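Local coordinates for protein globin (Chloroflexus aurantiacus, PDB 5D1V) that binds heme and, as a group II truncated hemoglobin, probably binds and carries oxygen at the heme iron, at residues G12-T15 and F16-V20; E90-L93 and A94-N97. All coordinates share one frame; numbering follows the deposited sequence.

Contact 1 (G12-T15 and F16-V20); sequences GEAT and FRRIV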
loop_
_atom_site.group_PDB
_atom_site.type_symbol
_atom_site.label_atom_id
_atom_site.label_comp_id
_atom_site.label_asym_id
_atom_site.label_seq_id
_atom_site.Cartn_x
_atom_site.Cartn_y
_atom_site.Cartn_z
ATOM N N GLY A 12 14.266 -18.644 7.514
ATOM C CA GLY A 12 15.522 -18.768 6.800
ATOM C C GLY A 12 15.449 -18.750 5.277
ATOM O O GLY A 12 14.562 -18.145 4.662
ATOM N N GLU A 13 16.422 -19.431 4.681
ATOM C CA GLU A 13 16.663 -19.408 3.222
ATOM C C GLU A 13 15.417 -19.720 2.417
ATOM O O GLU A 13 15.103 -19.077 1.411
ATOM C CB GLU A 13 17.758 -20.420 2.863
ATOM C CG GLU A 13 18.085 -20.470 1.378
ATOM C CD GLU A 13 19.313 -21.296 1.055
ATOM O OE1 GLU A 13 19.734 -22.092 1.907
ATOM O OE2 GLU A 13 19.858 -21.137 -0.060
ATOM N N ALA A 14 14.719 -20.753 2.845
ATOM C CA ALA A 14 13.529 -21.189 2.145
ATOM C C ALA A 14 12.509 -20.053 2.002
ATOM O O ALA A 14 11.881 -19.897 0.962
ATOM C CB ALA A 14 12.930 -22.358 2.854
ATOM N N THR A 15 12.382 -19.222 3.025
ATOM C CA THR A 15 11.421 -18.116 2.997
ATOM C C THR A 15 11.878 -17.038 2.028
ATOM O O THR A 15 11.088 -16.499 1.265
ATOM C CB THR A 15 11.227 -17.561 4.397
ATOM O OG1 THR A 15 10.770 -18.632 5.243
ATOM C CG2 THR A 15 10.194 -16.452 4.420
ATOM N N PHE A 16 13.166 -16.735 2.030
ATOM C CA PHE A 16 13.682 -15.731 1.093
ATOM C C PHE A 16 13.533 -16.184 -0.361
ATOM O O PHE A 16 13.313 -15.356 -1.259
ATOM C CB PHE A 16 15.124 -15.410 1.448
ATOM C CG PHE A 16 15.231 -14.531 2.670
ATOM C CD1 PHE A 16 15.042 -13.169 2.576
ATOM C CD2 PHE A 16 15.451 -15.087 3.902
ATOM C CE1 PHE A 16 15.099 -12.370 3.712
ATOM C CE2 PHE A 16 15.502 -14.305 5.032
ATOM C CZ PHE A 16 15.328 -12.950 4.940
ATOM N N ARG A 17 13.595 -17.491 -0.592
ATOM C CA ARG A 17 13.415 -18.007 -1.952
ATOM C C ARG A 17 11.978 -17.709 -2.388
ATOM O O ARG A 17 11.754 -17.224 -3.514
ATOM C CB ARG A 17 13.721 -19.502 -2.037
ATOM C CG ARG A 17 15.205 -19.830 -2.074
ATOM C CD ARG A 17 15.426 -21.320 -2.306
ATOM N NE ARG A 17 16.833 -21.718 -2.196
ATOM C CZ ARG A 17 17.714 -21.661 -3.188
ATOM N NH1 ARG A 17 17.343 -21.229 -4.381
ATOM N NH2 ARG A 17 18.979 -22.036 -2.990
ATOM N N ARG A 18 11.021 -17.949 -1.488
ATOM C CA ARG A 18 9.601 -17.673 -1.785
ATOM C C ARG A 18 9.385 -16.167 -2.059
ATOM O O ARG A 18 8.693 -15.799 -3.021
ATOM C CB ARG A 18 8.667 -18.123 -0.650
ATOM C CG ARG A 18 8.707 -19.627 -0.357
ATOM C CD ARG A 18 7.471 -20.108 0.409
ATOM N NE ARG A 18 7.279 -19.403 1.671
ATOM C CZ ARG A 18 7.904 -19.702 2.798
ATOM N NH1 ARG A 18 8.777 -20.701 2.842
ATOM N NH2 ARG A 18 7.650 -19.001 3.890
ATOM N N ILE A 19 9.959 -15.322 -1.208
ATOM C CA ILE A 19 9.833 -13.875 -1.343
ATOM C C ILE A 19 10.337 -13.444 -2.717
ATOM O O ILE A 19 9.654 -12.731 -3.431
ATOM C CB ILE A 19 10.605 -13.148 -0.224
ATOM C CG1 ILE A 19 9.914 -13.341 1.129
ATOM C CG2 ILE A 19 10.681 -11.672 -0.502
ATOM C CD1 ILE A 19 10.748 -12.862 2.323
ATOM N N VAL A 20 11.545 -13.866 -3.073
ATOM C CA VAL A 20 12.204 -13.352 -4.283
ATOM C C VAL A 20 11.525 -13.917 -5.528
ATOM O O VAL A 20 11.399 -13.207 -6.518
ATOM C CB VAL A 20 13.717 -13.669 -4.273
ATOM C CG1 VAL A 20 14.353 -13.298 -5.589
ATOM C CG2 VAL A 20 14.403 -12.931 -3.136
#
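Glu13 and Arg17, one helical turn apart at the start of helix 13-28, run side by side and point the same way, their carboxylate and guanidinium planes turned 25° from each other. Glu13 OE2 meets Arg17 NH2 at 3.2 Å in a salt bridge whose hydrogen bond is weak, bent to 131° at the hydrogen. Glu13 has its CG anti to the backbone N (chi1 -180°) and an extended chain, which carries the carboxylate alongside Arg17, itself extended from CG to NE; a long, weak ion pair also links OE2 to Arg49 of helix 42-55. An alanine in place of Glu13 would probably leave the Arg17 guanidinium without its acid partner in this turn and freer to swing.

Arg18 behaves differently. Bent at its third torsion, it folds back over the preceding turn, and one face of its guanidinium lies over Thr15 CA, 3.5 Å above the plane and offset toward the rim. Its NH2 is hydrogen-bonded to Ala99 O, while Thr15 OG1 is hydrogen-bonded to Ile10 O.

Gly12, the N-cap residue, offers its carbonyl to two backbone donors: Thr15 N at 2.9 Å and Phe16 N at 3.3 Å from Gly12 O. The same oxygen sits at the edge of the Phe16 ring, 3.3 Å from Phe16 CD2. On the buried side Ile19 CD1 approaches Thr15 CG2 at 4.2 Å, and the Phe16 ring packs on Leu52 and Met109. The start of helix 13-28 thus combines one acid-base pair, Glu13 with Arg17, with apolar packing by Phe16 and Ile19, while backbone carbonyls beyond 12-20 satisfy the polar ends of Arg18 and Thr15.

Contact 2 (E90-L93 and A94-N97); sequences EHML and AALN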
loop_
_atom_site.group_PDB
_atom_site.type_symbol
_atom_site.label_atom_id
_atom_site.label_comp_id
_atom_site.label_asym_id
_atom_site.label_seq_id
_atom_site.Cartn_x
_atom_site.Cartn_y
_atom_site.Cartn_z
ATOM N N GLU A 90 5.674 -1.641 -4.222
ATOM C CA GLU A 90 4.417 -2.375 -4.396
ATOM C C GLU A 90 4.679 -3.883 -4.444
ATOM O O GLU A 90 4.026 -4.685 -3.746
ATOM C CB GLU A 90 3.693 -1.933 -5.674
ATOM C CG GLU A 90 2.441 -2.744 -5.969
ATOM C CD GLU A 90 1.751 -2.379 -7.268
ATOM O OE1 GLU A 90 1.983 -1.264 -7.790
ATOM O OE2 GLU A 90 0.923 -3.191 -7.739
ATOM N N HIS A 91 5.630 -4.273 -5.282
ATOM C CA HIS A 91 5.839 -5.685 -5.513
ATOM C C HIS A 91 6.556 -6.348 -4.357
ATOM O O HIS A 91 6.260 -7.495 -4.040
ATOM C CB HIS A 91 6.587 -5.890 -6.821
ATOM C CG HIS A 91 5.827 -5.386 -8.003
ATOM N ND1 HIS A 91 4.477 -5.613 -8.165
ATOM C CD2 HIS A 91 6.217 -4.663 -9.077
ATOM C CE1 HIS A 91 4.069 -5.043 -9.282
ATOM N NE2 HIS A 91 5.105 -4.459 -9.852
ATOM N N MET A 92 7.468 -5.637 -3.694
ATOM C CA MET A 92 8.165 -6.272 -2.581
ATOM C C MET A 92 7.235 -6.380 -1.396
ATOM O O MET A 92 7.241 -7.377 -0.662
ATOM C CB MET A 92 9.436 -5.526 -2.159
ATOM C CG MET A 92 10.222 -6.296 -1.050
ATOM S SD MET A 92 10.809 -7.939 -1.581
ATOM C CE MET A 92 12.152 -7.501 -2.659
ATOM N N LEU A 93 6.425 -5.363 -1.159
ATOM C CA LEU A 93 5.483 -5.514 -0.061
ATOM C C LEU A 93 4.495 -6.655 -0.326
ATOM O O LEU A 93 4.152 -7.409 0.588
ATOM C CB LEU A 93 4.756 -4.196 0.188
ATOM C CG LEU A 93 5.728 -3.107 0.630
ATOM C CD1 LEU A 93 4.950 -1.838 0.988
ATOM C CD2 LEU A 93 6.625 -3.521 1.776
ATOM N N ALA A 94 4.028 -6.788 -1.562
ATOM C CA ALA A 94 3.131 -7.890 -1.894
ATOM C C ALA A 94 3.829 -9.223 -1.681
ATOM O O ALA A 94 3.227 -10.177 -1.180
ATOM C CB ALA A 94 2.635 -7.765 -3.330
ATOM N N ALA A 95 5.103 -9.298 -2.045
ATOM C CA ALA A 95 5.840 -10.552 -1.916
ATOM C C ALA A 95 5.943 -10.979 -0.434
ATOM O O ALA A 95 5.787 -12.161 -0.131
ATOM C CB ALA A 95 7.217 -10.423 -2.548
ATOM N N LEU A 96 6.204 -10.028 0.475
ATOM C CA LEU A 96 6.222 -10.325 1.914
ATOM C C LEU A 96 4.901 -10.878 2.383
ATOM O O LEU A 96 4.844 -11.846 3.144
ATOM C CB LEU A 96 6.532 -9.079 2.718
ATOM C CG LEU A 96 7.915 -8.479 2.504
ATOM C CD1 LEU A 96 8.010 -7.235 3.389
ATOM C CD2 LEU A 96 9.035 -9.477 2.842
ATOM N N ASN A 97 3.830 -10.259 1.931
ATOM C CA ASN A 97 2.503 -10.722 2.328
ATOM C C ASN A 97 2.184 -12.110 1.765
ATOM O O ASN A 97 1.733 -12.990 2.502
ATOM C CB ASN A 97 1.460 -9.691 1.913
ATOM C CG ASN A 97 1.537 -8.420 2.764
ATOM O OD1 ASN A 97 2.630 -7.931 3.093
ATOM N ND2 ASN A 97 0.375 -7.899 3.147
#
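His91 O receives the shortest hydrogen bond of this contact, from Ala95 N at 2.9 Å with an angle of 148° at the hydrogen. It is one of four successive i to i+4 backbone bonds that define 90-97 as regular alpha helix, part of helix 82-98 in the globin fold. The next, Leu96 N to Met92 O at 3.1 Å, is straighter, at 165°. In both, the donor is tilted from the acceptor's carbonyl plane.

The side chains sort by face. Met92 and Ala95 share the buried side, where Met92 SD and Ala95 CB make a loose apolar contact at 4.5 Å. Phe23 of helix 13-28 and Phe113 of helix 105-119 pack on Met92, whose side chain is about 4 Å from that of the heme-binding Trp88 and about 6 Å from the heme itself (nearest atoms in each case), which places this face of the helix next to the cofactor pocket. Leu96, with CG anti to its own carbonyl carbon (chi1 -65°), is set against the previous turn, its CG 3.4 Å from Met92 O.

Glu90 and His91 find their polar partners outside 90-97. His91 uses both ring nitrogens, NE2 with Asp30 and ND1 with Arg26, so its ring rotation is probably fixed. Glu90 forms salt bridges with Arg32 of the same chain through OE1 and with Arg83 of the second subunit through OE2, bringing this turn to the subunit interface.

Between the two leucines, Leu93 CD2 stands 4.3 Å from Leu96 CD1, a methyl-to-methyl contact about one turn along the helix.

In the fold
Contacts 1 and 2 each lie within a single helix, 13-28 and 82-98, and both mix buried with more exposed residues; their centres are 13 Å apart. They meet through Ile19: its CD1 is 3.8 Å from Leu96 CD2 and its CG2 3.9 Å from Met92 SD, both apolar, while its carbonyl O packs against the methyl of Ala95, 3.5 Å from CB. Helix 105-119 touches both, with Met109 shared. At the helix start, contact 1 adds an intrahelical salt bridge and an N-cap. In the C-terminal half of its helix, contact 2 has no side-chain salt bridge between its own turns, sends its charges to other elements and the second subunit, and lies closer to the heme.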